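Local atomic coordinates of proteasome assembly chaperone family protein (PDB entry 3VR0), a protein that functions as an activator of the archaeal proteasome and belongs to the PAC2 family of proteasome assembly chaperone homologues. Residues I34-L39 and K233-E238; E137-G142 and S229-I234; P153-A158 and K225-A230; V179-D184 and F206-L211. One frame throughout, in Å; residues are numbered along the deposited sequence.

Interaction 1 of 4, residues I34-L39 and K233-E238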
loop_
_atom_site.group_PDB
_atom_site.type_symbol
_atom_site.label_atom_id
_atom_site.label_comp_id
_atom_site.label_asym_id
_atom_site.label_seq_id
_atom_site.Cartn_x
_atom_site.Cartn_y
_atom_site.Cartn_z
ATOM N N ILE C 34 -28.270 -8.769 18.739
ATOM C CA ILE C 34 -27.138 -9.584 18.340
ATOM C C ILE C 34 -26.757 -9.038 16.968
ATOM O O ILE C 34 -27.645 -8.785 16.139
ATOM C CB ILE C 34 -27.475 -11.104 18.325
ATOM C CG1 ILE C 34 -27.714 -11.623 19.777
ATOM C CG2 ILE C 34 -26.346 -11.926 17.622
ATOM C CD1 ILE C 34 -28.339 -13.020 19.857
ATOM N N PHE C 35 -25.451 -8.807 16.767
ATOM C CA PHE C 35 -24.915 -8.387 15.472
ATOM C C PHE C 35 -24.554 -9.583 14.600
ATOM O O PHE C 35 -23.662 -10.344 14.921
ATOM C CB PHE C 35 -23.674 -7.505 15.743
ATOM C CG PHE C 35 -23.014 -6.921 14.509
ATOM C CD1 PHE C 35 -23.736 -6.620 13.381
ATOM C CD2 PHE C 35 -21.633 -6.593 14.534
ATOM C CE1 PHE C 35 -23.124 -6.059 12.255
ATOM C CE2 PHE C 35 -21.017 -6.037 13.395
ATOM C CZ PHE C 35 -21.753 -5.772 12.269
ATOM N N ILE C 36 -25.180 -9.721 13.457
ATOM C CA ILE C 36 -24.909 -10.830 12.601
ATOM C C ILE C 36 -24.226 -10.388 11.304
ATOM O O ILE C 36 -24.720 -9.467 10.628
ATOM C CB ILE C 36 -26.205 -11.565 12.209
ATOM C CG1 ILE C 36 -26.955 -12.022 13.467
ATOM C CG2 ILE C 36 -25.885 -12.850 11.360
ATOM C CD1 ILE C 36 -28.227 -12.739 13.127
ATOM N N GLU C 37 -23.111 -11.068 10.949
ATOM C CA GLU C 37 -22.306 -10.672 9.758
ATOM C C GLU C 37 -22.308 -11.725 8.653
ATOM O O GLU C 37 -21.957 -12.886 8.888
ATOM C CB GLU C 37 -20.870 -10.307 10.136
ATOM C CG GLU C 37 -19.953 -10.052 8.903
ATOM C CD GLU C 37 -19.307 -11.325 8.375
ATOM O OE1 GLU C 37 -19.123 -12.248 9.171
ATOM O OE2 GLU C 37 -19.037 -11.456 7.158
ATOM N N GLY C 38 -22.717 -11.307 7.470
ATOM C CA GLY C 38 -22.655 -12.134 6.265
ATOM C C GLY C 38 -22.175 -11.316 5.071
ATOM O O GLY C 38 -22.926 -11.025 4.141
ATOM N N LEU C 39 -20.903 -10.941 5.106
ATOM C CA LEU C 39 -20.275 -10.230 4.008
ATOM C C LEU C 39 -19.744 -11.245 2.951
ATOM O O LEU C 39 -19.665 -12.427 3.240
ATOM C CB LEU C 39 -19.151 -9.398 4.587
ATOM C CG LEU C 39 -19.714 -8.211 5.400
ATOM C CD1 LEU C 39 -18.642 -7.619 6.284
ATOM C CD2 LEU C 39 -20.274 -7.158 4.453
ATOM N N LYS C 233 -31.080 -21.647 14.721
ATOM C CA LYS C 233 -31.226 -22.495 15.905
ATOM C C LYS C 233 -30.725 -21.827 17.189
ATOM O O LYS C 233 -31.404 -21.874 18.225
ATOM C CB LYS C 233 -30.589 -23.873 15.654
ATOM C CG LYS C 233 -30.040 -24.607 16.856
ATOM C CD LYS C 233 -31.093 -24.913 17.917
ATOM C CE LYS C 233 -32.045 -25.997 17.517
ATOM N NZ LYS C 233 -32.252 -26.853 18.745
ATOM N N ILE C 234 -29.552 -21.193 17.156
ATOM C CA ILE C 234 -29.112 -20.430 18.339
ATOM C C ILE C 234 -30.079 -19.278 18.722
ATOM O O ILE C 234 -30.183 -18.912 19.889
ATOM C CB ILE C 234 -27.663 -19.881 18.136
ATOM C CG1 ILE C 234 -26.646 -21.004 18.287
ATOM C CG2 ILE C 234 -27.327 -18.811 19.110
ATOM C CD1 ILE C 234 -25.282 -20.704 17.712
ATOM N N LEU C 235 -30.712 -18.679 17.716
ATOM C CA LEU C 235 -31.566 -17.524 17.921
ATOM C C LEU C 235 -32.980 -17.894 18.414
ATOM O O LEU C 235 -33.688 -17.037 18.960
ATOM C CB LEU C 235 -31.645 -16.698 16.630
ATOM C CG LEU C 235 -30.353 -16.035 16.114
ATOM C CD1 LEU C 235 -30.690 -15.297 14.850
ATOM C CD2 LEU C 235 -29.745 -15.098 17.154
ATOM N N GLY C 236 -33.378 -19.161 18.238
ATOM C CA GLY C 236 -34.722 -19.621 18.601
ATOM C C GLY C 236 -35.716 -19.311 17.501
ATOM O O GLY C 236 -36.905 -19.143 17.754
ATOM N N LEU C 237 -35.251 -19.241 16.262
ATOM C CA LEU C 237 -36.142 -18.863 15.169
ATOM C C LEU C 237 -36.288 -20.013 14.230
ATOM O O LEU C 237 -35.363 -20.809 14.087
ATOM C CB LEU C 237 -35.571 -17.685 14.374
ATOM C CG LEU C 237 -35.380 -16.396 15.164
ATOM C CD1 LEU C 237 -34.448 -15.509 14.383
ATOM C CD2 LEU C 237 -36.736 -15.703 15.495
ATOM N N GLU C 238 -37.433 -20.085 13.558
ATOM C CA GLU C 238 -37.601 -21.068 12.500
ATOM C C GLU C 238 -37.876 -20.341 11.212
ATOM O O GLU C 238 -38.758 -19.509 11.117
ATOM C CB GLU C 238 -38.670 -22.122 12.857
ATOM C CG GLU C 238 -38.323 -22.897 14.164
ATOM C CD GLU C 238 -39.279 -24.053 14.480
ATOM O OE1 GLU C 238 -39.632 -24.196 15.684
ATOM O OE2 GLU C 238 -39.661 -24.813 13.535
#
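Ile34 and Ile36 meet Leu235 in an apolar patch, and the shortest polar bond lies well away from it, within segment 34-39, where Leu39 N donates to Glu37 OE2 at 2.8 Å. The N-H points almost straight at the oxygen (167°) but reaches it from above the carboxylate plane. The bond folds the acidic group back on its own backbone. Glu37 packs on Ala193 and Leu196 of helix 192-202, while Ile34 and Ile36 of the same strand point toward helix 221-235.

There Leu235 divides its two methyls between two isoleucines two places apart on the strand. Leu235 CD2 lies 3.7 Å from Ile34 CD1, the two side chains sliding past each other in opposite directions. Leu235 CD1 meets Ile36 CD1 tip to tip at 3.9 Å. Both isoleucines carry CG1 anti to their carbonyl carbon and continue extended (chi2 168° for Ile34), which sends CD1 out from the sheet as far as the chain allows. Beta-branched residues suit the strand, while the forked end of leucine suits a helix that must touch two neighbours at once.

Just beyond Leu235 the helix stops. Gly236 takes positive phi (83°), easy for a glycine, and its N makes a weak 3.4 Å bond to Lys233 O, while Leu237 N turns back to Thr232 O. This is a Schellman motif, closing a helix packed on the sheet of an alpha/beta fold.

Interaction 2 of 4, residues E137-G142 and S229-I234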
loop_
_atom_site.group_PDB
_atom_site.type_symbol
_atom_site.label_atom_id
_atom_site.label_comp_id
_atom_site.label_asym_id
_atom_site.label_seq_id
_atom_site.Cartn_x
_atom_site.Cartn_y
_atom_site.Cartn_z
ATOM N N GLU C 137 -22.972 -8.775 21.531
ATOM C CA GLU C 137 -22.864 -10.154 21.114
ATOM C C GLU C 137 -22.880 -10.210 19.586
ATOM O O GLU C 137 -23.695 -9.535 18.944
ATOM C CB GLU C 137 -24.041 -10.985 21.660
ATOM C CG GLU C 137 -23.803 -12.511 21.485
ATOM C CD GLU C 137 -24.900 -13.407 22.154
ATOM O OE1 GLU C 137 -25.666 -12.880 22.974
ATOM O OE2 GLU C 137 -25.009 -14.611 21.803
ATOM N N ILE C 138 -21.992 -11.027 19.022
ATOM C CA ILE C 138 -21.748 -11.040 17.579
ATOM C C ILE C 138 -21.800 -12.449 17.058
ATOM O O ILE C 138 -21.214 -13.316 17.656
ATOM C CB ILE C 138 -20.347 -10.480 17.286
ATOM C CG1 ILE C 138 -20.220 -9.048 17.769
ATOM C CG2 ILE C 138 -20.024 -10.502 15.809
ATOM C CD1 ILE C 138 -18.715 -8.573 18.029
ATOM N N ILE C 139 -22.440 -12.682 15.914
ATOM C CA ILE C 139 -22.356 -13.983 15.293
ATOM C C ILE C 139 -21.851 -13.753 13.878
ATOM O O ILE C 139 -22.442 -12.984 13.149
ATOM C CB ILE C 139 -23.769 -14.648 15.239
ATOM C CG1 ILE C 139 -24.314 -14.880 16.672
ATOM C CG2 ILE C 139 -23.678 -15.958 14.497
ATOM C CD1 ILE C 139 -25.743 -15.556 16.661
ATOM N N THR C 140 -20.739 -14.381 13.478
ATOM C CA THR C 140 -20.296 -14.212 12.081
ATOM C C THR C 140 -20.518 -15.505 11.296
ATOM O O THR C 140 -20.387 -16.581 11.820
ATOM C CB THR C 140 -18.819 -13.766 11.990
ATOM O OG1 THR C 140 -18.025 -14.768 12.569
ATOM C CG2 THR C 140 -18.554 -12.463 12.820
ATOM N N MET C 141 -20.846 -15.364 10.029
ATOM C CA MET C 141 -21.168 -16.460 9.195
ATOM C C MET C 141 -20.240 -16.370 8.017
ATOM O O MET C 141 -19.998 -15.280 7.492
ATOM C CB MET C 141 -22.614 -16.309 8.706
ATOM C CG MET C 141 -23.637 -16.163 9.908
ATOM S SD MET C 141 -25.307 -16.234 9.263
ATOM C CE MET C 141 -25.307 -14.899 8.105
ATOM N N GLY C 142 -19.753 -17.521 7.570
ATOM C CA GLY C 142 -18.998 -17.584 6.334
ATOM C C GLY C 142 -18.631 -19.033 5.954
ATOM O O GLY C 142 -19.252 -19.993 6.420
ATOM N N SER C 229 -29.060 -22.580 9.448
ATOM C CA SER C 229 -29.750 -23.496 10.373
ATOM C C SER C 229 -29.100 -23.470 11.750
ATOM O O SER C 229 -29.777 -23.494 12.807
ATOM C CB SER C 229 -29.754 -24.943 9.819
ATOM O OG SER C 229 -30.391 -24.975 8.550
ATOM N N ALA C 230 -27.769 -23.421 11.765
ATOM C CA ALA C 230 -27.111 -23.359 13.062
ATOM C C ALA C 230 -27.408 -22.022 13.737
ATOM O O ALA C 230 -27.729 -21.990 14.919
ATOM C CB ALA C 230 -25.612 -23.601 12.947
ATOM N N VAL C 231 -27.286 -20.921 12.988
ATOM C CA VAL C 231 -27.527 -19.585 13.540
ATOM C C VAL C 231 -29.016 -19.411 13.982
ATOM O O VAL C 231 -29.257 -19.082 15.117
ATOM C CB VAL C 231 -27.186 -18.500 12.522
ATOM C CG1 VAL C 231 -27.683 -17.104 13.038
ATOM C CG2 VAL C 231 -25.703 -18.522 12.176
ATOM N N THR C 232 -29.984 -19.644 13.095
ATOM C CA THR C 232 -31.399 -19.566 13.506
ATOM C C THR C 232 -31.701 -20.478 14.698
ATOM O O THR C 232 -32.384 -20.093 15.661
ATOM C CB THR C 232 -32.366 -19.830 12.383
ATOM O OG1 THR C 232 -32.095 -21.113 11.799
ATOM C CG2 THR C 232 -32.292 -18.707 11.327
ATOM N N LYS C 233 -31.080 -21.647 14.721
ATOM C CA LYS C 233 -31.226 -22.495 15.905
ATOM C C LYS C 233 -30.725 -21.827 17.189
ATOM O O LYS C 233 -31.404 -21.874 18.225
ATOM C CB LYS C 233 -30.589 -23.873 15.654
ATOM C CG LYS C 233 -30.040 -24.607 16.856
ATOM C CD LYS C 233 -31.093 -24.913 17.917
ATOM C CE LYS C 233 -32.045 -25.997 17.517
ATOM N NZ LYS C 233 -32.252 -26.853 18.745
ATOM N N ILE C 234 -29.552 -21.193 17.156
ATOM C CA ILE C 234 -29.112 -20.430 18.339
ATOM C C ILE C 234 -30.079 -19.278 18.722
ATOM O O ILE C 234 -30.183 -18.912 19.889
ATOM C CB ILE C 234 -27.663 -19.881 18.136
ATOM C CG1 ILE C 234 -26.646 -21.004 18.287
ATOM C CG2 ILE C 234 -27.327 -18.811 19.110
ATOM C CD1 ILE C 234 -25.282 -20.704 17.712
#
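Val231 is the wedge of this contact, and its CG2 methyl is the point of closest packing. Met141 SD lies 3.7 Å from Val231 CG2, and Met141 CG follows at 3.9 Å, the two side chains crossing at about a right angle. Ile139 CG2 touches the same valine methyl at 4.0 Å, here with the side chains passing in opposite directions. One small branched residue thus fits between two larger ones that point from the same face of the strand. Met141 holds CG anti to its carbonyl carbon (chi1 -56°), and with an extended chi2 this brings SD to Val231 CG2; the bend at chi3 turns only the terminal methyl aside. The unbranched, flexible thioether fits well against the valine methyl.

Toward the start of the strand the fit is looser. Ile139 CD1 is 4.4 Å from Ile234 CG2, and Glu137 makes no contact with segment 229-234; its carboxylate is held by Arg100 and Tyr168 instead. Ser229 and Lys233, polar and partly exposed, take no part in the contact.

Segments 137-142 and 229-234 run almost antiparallel, at 163°, with their axes 10.2 Å apart, a spacing bridged by apolar side chains from both elements. Strand 137-145 lies between strands 34-37 and 206-214 in the sheet; Val231 also touches Leu210 of the latter, and Ile234 leads on to Tyr168 and Leu172 of helix 164-172, which packs beside helix 221-235.

Interaction 3 of 4, residues P153-A158 and K225-A230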
loop_
_atom_site.group_PDB
_atom_site.type_symbol
_atom_site.label_atom_id
_atom_site.label_comp_id
_atom_site.label_asym_id
_atom_site.label_seq_id
_atom_site.Cartn_x
_atom_site.Cartn_y
_atom_site.Cartn_z
ATOM N N PRO C 153 -22.563 -30.857 4.412
ATOM C CA PRO C 153 -21.642 -29.822 4.870
ATOM C C PRO C 153 -21.635 -29.732 6.400
ATOM O O PRO C 153 -22.687 -29.737 7.038
ATOM C CB PRO C 153 -22.174 -28.549 4.203
ATOM C CG PRO C 153 -23.585 -28.870 3.787
ATOM C CD PRO C 153 -23.517 -30.327 3.427
ATOM N N ARG C 154 -20.436 -29.745 6.966
ATOM C CA ARG C 154 -20.245 -29.546 8.376
ATOM C C ARG C 154 -20.099 -28.023 8.663
ATOM O O ARG C 154 -19.837 -27.242 7.739
ATOM C CB ARG C 154 -19.016 -30.344 8.841
ATOM C CG ARG C 154 -19.054 -31.841 8.403
ATOM C CD ARG C 154 -18.169 -32.783 9.183
ATOM N NE ARG C 154 -16.781 -32.343 9.377
ATOM C CZ ARG C 154 -15.748 -32.667 8.588
ATOM N NH1 ARG C 154 -14.526 -32.226 8.882
ATOM N NH2 ARG C 154 -15.925 -33.416 7.500
ATOM N N VAL C 155 -20.278 -27.627 9.927
ATOM C CA VAL C 155 -20.157 -26.231 10.359
ATOM C C VAL C 155 -19.140 -26.120 11.462
ATOM O O VAL C 155 -19.281 -26.781 12.475
ATOM C CB VAL C 155 -21.523 -25.657 10.869
ATOM C CG1 VAL C 155 -21.311 -24.413 11.773
ATOM C CG2 VAL C 155 -22.391 -25.332 9.693
ATOM N N LEU C 156 -18.113 -25.276 11.283
ATOM C CA LEU C 156 -17.058 -25.189 12.265
ATOM C C LEU C 156 -17.262 -23.955 13.130
ATOM O O LEU C 156 -17.509 -22.856 12.598
ATOM C CB LEU C 156 -15.712 -25.093 11.556
ATOM C CG LEU C 156 -15.345 -26.047 10.419
ATOM C CD1 LEU C 156 -13.945 -25.664 9.924
ATOM C CD2 LEU C 156 -15.323 -27.467 10.934
ATOM N N ALA C 157 -17.096 -24.126 14.438
ATOM C CA ALA C 157 -17.445 -23.127 15.433
ATOM C C ALA C 157 -16.223 -22.764 16.228
ATOM O O ALA C 157 -15.425 -23.637 16.552
ATOM C CB ALA C 157 -18.544 -23.673 16.405
ATOM N N ALA C 158 -16.080 -21.471 16.526
ATOM C CA ALA C 158 -15.117 -20.988 17.482
ATOM C C ALA C 158 -15.724 -19.751 18.120
ATOM O O ALA C 158 -16.549 -19.073 17.502
ATOM C CB ALA C 158 -13.752 -20.684 16.790
ATOM N N LYS C 225 -27.357 -22.764 3.767
ATOM C CA LYS C 225 -28.447 -23.393 4.518
ATOM C C LYS C 225 -27.965 -23.949 5.853
ATOM O O LYS C 225 -28.551 -23.673 6.919
ATOM C CB LYS C 225 -29.157 -24.477 3.672
ATOM C CG LYS C 225 -30.266 -25.199 4.473
ATOM C CD LYS C 225 -31.247 -25.934 3.579
ATOM C CE LYS C 225 -32.112 -26.864 4.408
ATOM N NZ LYS C 225 -32.637 -27.964 3.535
ATOM N N ALA C 226 -26.868 -24.699 5.810
ATOM C CA ALA C 226 -26.373 -25.331 7.019
ATOM C C ALA C 226 -25.922 -24.322 8.061
ATOM O O ALA C 226 -26.178 -24.485 9.261
ATOM C CB ALA C 226 -25.246 -26.266 6.686
ATOM N N VAL C 227 -25.215 -23.283 7.615
ATOM C CA VAL C 227 -24.742 -22.247 8.555
ATOM C C VAL C 227 -25.955 -21.533 9.173
ATOM O O VAL C 227 -26.015 -21.309 10.374
ATOM C CB VAL C 227 -23.806 -21.229 7.828
ATOM C CG1 VAL C 227 -23.579 -19.987 8.685
ATOM C CG2 VAL C 227 -22.447 -21.911 7.472
ATOM N N LEU C 228 -26.909 -21.195 8.330
ATOM C CA LEU C 228 -28.076 -20.428 8.745
ATOM C C LEU C 228 -29.033 -21.242 9.642
ATOM O O LEU C 228 -29.735 -20.649 10.487
ATOM C CB LEU C 228 -28.833 -19.901 7.529
ATOM C CG LEU C 228 -29.947 -18.957 7.975
ATOM C CD1 LEU C 228 -29.345 -17.765 8.798
ATOM C CD2 LEU C 228 -30.710 -18.502 6.787
ATOM N N SER C 229 -29.060 -22.580 9.448
ATOM C CA SER C 229 -29.750 -23.496 10.373
ATOM C C SER C 229 -29.100 -23.470 11.750
ATOM O O SER C 229 -29.777 -23.494 12.807
ATOM C CB SER C 229 -29.754 -24.943 9.819
ATOM O OG SER C 229 -30.391 -24.975 8.550
ATOM N N ALA C 230 -27.769 -23.421 11.765
ATOM C CA ALA C 230 -27.111 -23.359 13.062
ATOM C C ALA C 230 -27.408 -22.022 13.737
ATOM O O ALA C 230 -27.729 -21.990 14.919
ATOM C CB ALA C 230 -25.612 -23.601 12.947
#
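Val155, with Pro153 just ahead of it, packs on Ala226 and Val227 and so brings the strand 155-159 region against helix 221-235, a helix lying on a face of the mixed sheet of this alpha/beta fold. The contact between the segments is entirely one of van der Waals packing. Val155 does most of it with one methyl: Val155 CG2 lies 3.9 Å from Ala226 O, at the helix backbone, and 4.1 Å from Val227 CG2. In Val155 the other branch, CG1, is anti to the backbone N (chi1 160°), which places CG2 beside that N and anti to the carbonyl carbon, facing the helix. Before the strand, the ring of Pro153 adds its CG, 4.2 Å from Ala226 CB. Alanine suits this place because its single methyl lets Val155 and the proline ring come close to the helix backbone, and the small Ala230 one turn on continues the same smooth strip. Val227 also touches Met141 and Val45 of helix 45-57.

Charged bonds stay at the margins. Lys225 leads away from the strand to a salt bridge with Asp245, and Arg154, pointing away from the helix, pairs with Glu213.

Hydrogen bonding is found within the helix. Lys225 O accepts twice, from Ser229 N at 2.8 Å as the regular helical bond and from the serine hydroxyl. Ser229 OG donates to Lys225 O over the same 2.8 Å, from above the carbonyl plane, at a C=O...OG angle of 135°.

Interaction 4 of 4, residues V179-D184 and F206-L211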
loop_
_atom_site.group_PDB
_atom_site.type_symbol
_atom_site.label_atom_id
_atom_site.label_comp_id
_atom_site.label_asym_id
_atom_site.label_seq_id
_atom_site.Cartn_x
_atom_site.Cartn_y
_atom_site.Cartn_z
ATOM N N VAL C 179 -22.080 -29.651 14.106
ATOM C CA VAL C 179 -21.290 -28.490 14.457
ATOM C C VAL C 179 -20.023 -28.961 15.139
ATOM O O VAL C 179 -20.077 -29.460 16.274
ATOM C CB VAL C 179 -22.055 -27.503 15.420
ATOM C CG1 VAL C 179 -21.116 -26.409 15.947
ATOM C CG2 VAL C 179 -23.275 -26.882 14.727
ATOM N N ILE C 180 -18.891 -28.789 14.453
ATOM C CA ILE C 180 -17.588 -29.163 14.991
ATOM C C ILE C 180 -16.961 -27.997 15.716
ATOM O O ILE C 180 -16.803 -26.938 15.130
ATOM C CB ILE C 180 -16.620 -29.602 13.864
ATOM C CG1 ILE C 180 -17.231 -30.746 13.050
ATOM C CG2 ILE C 180 -15.230 -29.968 14.439
ATOM C CD1 ILE C 180 -17.900 -31.812 13.908
ATOM N N TRP C 181 -16.604 -28.212 16.980
ATOM C CA TRP C 181 -15.860 -27.263 17.779
ATOM C C TRP C 181 -14.348 -27.296 17.455
ATOM O O TRP C 181 -13.646 -28.219 17.889
ATOM C CB TRP C 181 -16.175 -27.496 19.272
ATOM C CG TRP C 181 -17.591 -27.065 19.525
ATOM C CD1 TRP C 181 -18.732 -27.823 19.371
ATOM C CD2 TRP C 181 -18.035 -25.740 19.852
ATOM N NE1 TRP C 181 -19.838 -27.056 19.624
ATOM C CE2 TRP C 181 -19.441 -25.774 19.916
ATOM C CE3 TRP C 181 -17.372 -24.529 20.113
ATOM C CZ2 TRP C 181 -20.204 -24.641 20.236
ATOM C CZ3 TRP C 181 -18.132 -23.408 20.439
ATOM C CH2 TRP C 181 -19.529 -23.474 20.496
ATOM N N ARG C 182 -13.870 -26.280 16.711
ATOM C CA ARG C 182 -12.562 -26.305 15.995
ATOM C C ARG C 182 -11.401 -26.583 16.878
ATOM O O ARG C 182 -11.270 -25.985 17.937
ATOM C CB ARG C 182 -12.274 -24.966 15.320
ATOM C CG ARG C 182 -13.235 -24.617 14.243
ATOM C CD ARG C 182 -12.925 -23.261 13.734
ATOM N NE ARG C 182 -11.712 -23.271 12.939
ATOM C CZ ARG C 182 -11.534 -22.540 11.854
ATOM N NH1 ARG C 182 -12.496 -21.715 11.435
ATOM N NH2 ARG C 182 -10.376 -22.609 11.203
ATOM N N GLU C 183 -10.529 -27.481 16.458
ATOM C CA GLU C 183 -9.324 -27.713 17.271
ATOM C C GLU C 183 -8.038 -27.368 16.517
ATOM O O GLU C 183 -6.947 -27.633 17.010
ATOM C CB GLU C 183 -9.251 -29.167 17.760
ATOM C CG GLU C 183 -10.527 -29.759 18.385
ATOM C CD GLU C 183 -10.364 -31.254 18.743
ATOM O OE1 GLU C 183 -9.487 -31.933 18.152
ATOM O OE2 GLU C 183 -11.113 -31.750 19.620
ATOM N N ASP C 184 -8.166 -26.785 15.327
ATOM C CA ASP C 184 -7.016 -26.514 14.468
ATOM C C ASP C 184 -6.237 -25.300 14.965
ATOM O O ASP C 184 -6.280 -24.237 14.345
ATOM C CB ASP C 184 -7.462 -26.342 13.011
ATOM C CG ASP C 184 -8.585 -25.253 12.829
ATOM O OD1 ASP C 184 -9.512 -25.143 13.689
ATOM O OD2 ASP C 184 -8.540 -24.533 11.797
ATOM N N PHE C 206 -18.417 -10.129 22.561
ATOM C CA PHE C 206 -18.227 -11.583 22.572
ATOM C C PHE C 206 -19.063 -12.198 21.504
ATOM O O PHE C 206 -20.004 -11.546 20.993
ATOM C CB PHE C 206 -18.542 -12.190 23.945
ATOM C CG PHE C 206 -20.006 -12.060 24.381
ATOM C CD1 PHE C 206 -20.914 -13.077 24.114
ATOM C CD2 PHE C 206 -20.448 -10.944 25.099
ATOM C CE1 PHE C 206 -22.277 -12.973 24.545
ATOM C CE2 PHE C 206 -21.801 -10.823 25.516
ATOM C CZ PHE C 206 -22.708 -11.858 25.246
ATOM N N GLY C 207 -18.738 -13.432 21.149
ATOM C CA GLY C 207 -19.564 -14.114 20.184
ATOM C C GLY C 207 -18.970 -15.347 19.566
ATOM O O GLY C 207 -18.122 -15.972 20.152
ATOM N N ILE C 208 -19.441 -15.701 18.384
ATOM C CA ILE C 208 -19.152 -16.998 17.819
ATOM C C ILE C 208 -19.024 -16.836 16.312
ATOM O O ILE C 208 -19.723 -16.040 15.718
ATOM C CB ILE C 208 -20.323 -18.037 18.163
ATOM C CG1 ILE C 208 -20.006 -19.413 17.640
ATOM C CG2 ILE C 208 -21.731 -17.510 17.646
ATOM C CD1 ILE C 208 -20.876 -20.592 18.385
ATOM N N SER C 209 -18.095 -17.585 15.731
ATOM C CA SER C 209 -17.915 -17.700 14.337
ATOM C C SER C 209 -18.480 -19.044 13.892
ATOM O O SER C 209 -18.145 -20.081 14.443
ATOM C CB SER C 209 -16.395 -17.754 14.047
ATOM O OG SER C 209 -16.226 -18.236 12.715
ATOM N N LEU C 210 -19.277 -19.062 12.845
ATOM C CA LEU C 210 -19.740 -20.313 12.323
ATOM C C LEU C 210 -19.401 -20.330 10.855
ATOM O O LEU C 210 -19.889 -19.498 10.103
ATOM C CB LEU C 210 -21.263 -20.452 12.530
ATOM C CG LEU C 210 -21.642 -20.461 13.997
ATOM C CD1 LEU C 210 -23.171 -20.192 14.191
ATOM C CD2 LEU C 210 -21.245 -21.786 14.620
ATOM N N LEU C 211 -18.548 -21.275 10.461
ATOM C CA LEU C 211 -18.103 -21.375 9.086
ATOM C C LEU C 211 -18.440 -22.745 8.516
ATOM O O LEU C 211 -18.169 -23.768 9.142
ATOM C CB LEU C 211 -16.578 -21.145 8.982
ATOM C CG LEU C 211 -15.955 -19.824 9.452
ATOM C CD1 LEU C 211 -14.458 -19.907 9.293
ATOM C CD2 LEU C 211 -16.470 -18.705 8.596
HETATM O O HOH W 1 -15.345 -21.117 12.786
#
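Strands 179-181 and 206-214 of the mixed sheet are separated by strand 155-159, and Trp181 of the first strand and Arg182 just beyond it reach Ile208 and Leu211 past that divider by side chains. The CB of Trp181 points away, but the long indole brings Trp181 CH2 back to 3.8 Å from Ile208 CD1, the two side chains crossing at about a right angle; the ring also forms a cation-pi pair with Lys169.

Arg182 works in another way. Its bend at chi3 (73°) turns the guanidinium into a bidentate, side-on salt bridge with Asp184, within segment 179-184: Arg182 NE donates to Asp184 OD1 at 3.0 Å and NH2 to Asp184 OD2 at 2.7 Å, both on syn lone pairs and close to the guanidinium plane. At a further edge, Arg182 NH1 lies 3.4 Å from Leu211 CD1 and gives a 3.2 Å bond to a water that also bonds Ser209 OG.

With a leucine in place of Arg182, the Asp184 carboxylate would probably lose its charge partner and the water one of its anchors. Ile76 of a second subunit packs on Arg182 and Asp184, and Ser80 of that subunit bonds Arg182 O. The paired charges thus probably allow a buried arginine at the boundary between subunits.

Overall arrangement
Interactions 1, 2 and 3 follow one helix, 221-235, back from its C-terminal end over strands 34-37 and 137-145 to the region of strand 155-159. All three are apolar across the interface. All four contacts are buried: interactions 1 and 2 lie deepest, their centres 4 Å apart and their strands hydrogen-bonded neighbours, interaction 3 moves outward, and interaction 4 is farthest from the chain's centre. Interaction 4 involves no helix: it joins two strands with 155-159 between them. Its own segments also hold a salt bridge, and a water joins them. Leu210 of its strand touches Ile234, tying it to the helix layer. Interactions 3 and 4 both touch the second subunit, yet interaction 3 stays apolar.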